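PDB 6TA8: tyrocidine synthase 2 from Brevibacillus parabrevis, which belongs to the nonribosomal peptide synthetases and is represented here by a condensation domain. Local coordinates for residues Gln132-Ile137 with His157-Ile162. Sequence-based numbering, arbitrary orientation.
Sequences QIQSSI and HLLVAI
Q134 and A161 are the residues whose CA atoms come nearest, 6.6 Å apart, where the last turn of helix 122-134 and the loop after it lie on one face of strand 155-163, without a hydrogen bond between the two segments. The amide of Q134 makes the main contact. Its chain starts beside the backbone N and bends sharply at chi2 (-88°), which lays the amide over the A161 methyl: OE1 and NE2 of Q134 stand equally far, 3.9 Å, from A161 CB, and Q134 CD is 4.0 Å from it. NE2 of Q134 also comes within 4.2 Å of L159 CD1. This buried amide meets only carbon atoms of the strand, but its NE2 is hydrogen-bonded to the carbonyl of T407. Beyond the helix end, I137 drops its CD1 to 4.4 Å from the backbone C of I162, while I133 turns toward the strand and rests on H146 and A148 of strand 145-152. L159 and A161 thus face helix 122-134, whereas V160 and I162 pack on W172 of helix 169-187, so this strand has one helix on each face. Strand 155-163 runs inside the mixed sheet, antiparallel to both its neighbours, 145-152 and 56-63.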
# COMPACT_ATOMS: atom_id res chain seq x y z
N GLN A 132 12.88 -9.37 -14.84
CA GLN A 132 12.35 -10.59 -15.45
C GLN A 132 11.58 -11.43 -14.43
O GLN A 132 10.57 -12.05 -14.77
CB GLN A 132 13.49 -11.40 -16.07
CG GLN A 132 14.33 -10.63 -17.06
CD GLN A 132 15.48 -11.45 -17.62
OE1 GLN A 132 15.45 -12.68 -17.57
NE2 GLN A 132 16.49 -10.77 -18.15
N ILE A 133 12.05 -11.45 -13.18
CA ILE A 133 11.34 -12.18 -12.14
C ILE A 133 10.07 -11.44 -11.74
O ILE A 133 9.07 -12.07 -11.37
CB ILE A 133 12.28 -12.41 -10.94
CG1 ILE A 133 13.49 -13.24 -11.38
CG2 ILE A 133 11.55 -13.10 -9.80
CD1 ILE A 133 14.59 -13.32 -10.35
N GLN A 134 10.07 -10.11 -11.83
CA GLN A 134 8.88 -9.34 -11.49
C GLN A 134 7.74 -9.60 -12.47
O GLN A 134 6.56 -9.48 -12.10
CB GLN A 134 9.21 -7.85 -11.46
CG GLN A 134 10.16 -7.44 -10.36
CD GLN A 134 9.44 -7.11 -9.07
OE1 GLN A 134 8.21 -7.13 -9.00
NE2 GLN A 134 10.21 -6.80 -8.03
N SER A 135 8.05 -9.94 -13.72
CA SER A 135 7.06 -10.07 -14.78
C SER A 135 6.70 -11.51 -15.09
O SER A 135 6.03 -11.77 -16.09
CB SER A 135 7.55 -9.37 -16.05
OG SER A 135 8.68 -10.04 -16.59
N SER A 136 7.13 -12.46 -14.25
CA SER A 136 6.92 -13.88 -14.50
C SER A 136 6.03 -14.51 -13.42
O SER A 136 6.24 -15.65 -13.01
CB SER A 136 8.25 -14.62 -14.59
OG SER A 136 8.99 -14.49 -13.39
N ILE A 137 5.03 -13.77 -12.96
CA ILE A 137 4.10 -14.28 -11.96
C ILE A 137 2.89 -14.88 -12.67
O ILE A 137 2.25 -14.22 -13.49
CB ILE A 137 3.67 -13.16 -10.99
CG1 ILE A 137 4.81 -12.82 -10.03
CG2 ILE A 137 2.42 -13.57 -10.22
CD1 ILE A 137 4.40 -11.89 -8.91
N HIS A 157 22.22 -10.65 -1.84
CA HIS A 157 20.98 -9.89 -1.96
C HIS A 157 19.81 -10.85 -2.14
O HIS A 157 19.90 -11.79 -2.93
CB HIS A 157 21.06 -8.92 -3.14
CG HIS A 157 22.18 -7.93 -3.04
ND1 HIS A 157 22.06 -6.73 -2.37
CD2 HIS A 157 23.44 -7.96 -3.53
CE1 HIS A 157 23.20 -6.07 -2.45
NE2 HIS A 157 24.05 -6.79 -3.15
N LEU A 158 18.73 -10.60 -1.41
CA LEU A 158 17.55 -11.46 -1.44
C LEU A 158 16.35 -10.63 -1.88
O LEU A 158 15.93 -9.71 -1.16
CB LEU A 158 17.31 -12.11 -0.08
CG LEU A 158 16.23 -13.20 -0.05
CD1 LEU A 158 16.66 -14.40 -0.87
CD2 LEU A 158 15.92 -13.61 1.38
N LEU A 159 15.79 -10.96 -3.04
CA LEU A 159 14.61 -10.29 -3.57
C LEU A 159 13.38 -11.13 -3.26
O LEU A 159 13.38 -12.35 -3.47
CB LEU A 159 14.74 -10.07 -5.07
CG LEU A 159 13.50 -9.55 -5.81
CD1 LEU A 159 13.14 -8.16 -5.33
CD2 LEU A 159 13.73 -9.56 -7.31
N VAL A 160 12.33 -10.49 -2.77
CA VAL A 160 11.07 -11.14 -2.43
C VAL A 160 9.96 -10.35 -3.10
O VAL A 160 9.57 -9.28 -2.61
CB VAL A 160 10.84 -11.24 -0.91
CG1 VAL A 160 9.52 -11.92 -0.62
CG2 VAL A 160 11.99 -11.98 -0.25
N ALA A 161 9.44 -10.86 -4.21
CA ALA A 161 8.39 -10.20 -4.97
C ALA A 161 7.10 -11.00 -4.85
O ALA A 161 7.08 -12.21 -5.10
CB ALA A 161 8.78 -10.06 -6.45
N ILE A 162 6.02 -10.32 -4.46
CA ILE A 162 4.72 -10.95 -4.26
C ILE A 162 3.67 -10.10 -4.96
O ILE A 162 3.69 -8.86 -4.87
CB ILE A 162 4.37 -11.10 -2.77
CG1 ILE A 162 5.52 -11.78 -2.01
CG2 ILE A 162 3.09 -11.90 -2.60
CD1 ILE A 162 5.27 -11.91 -0.53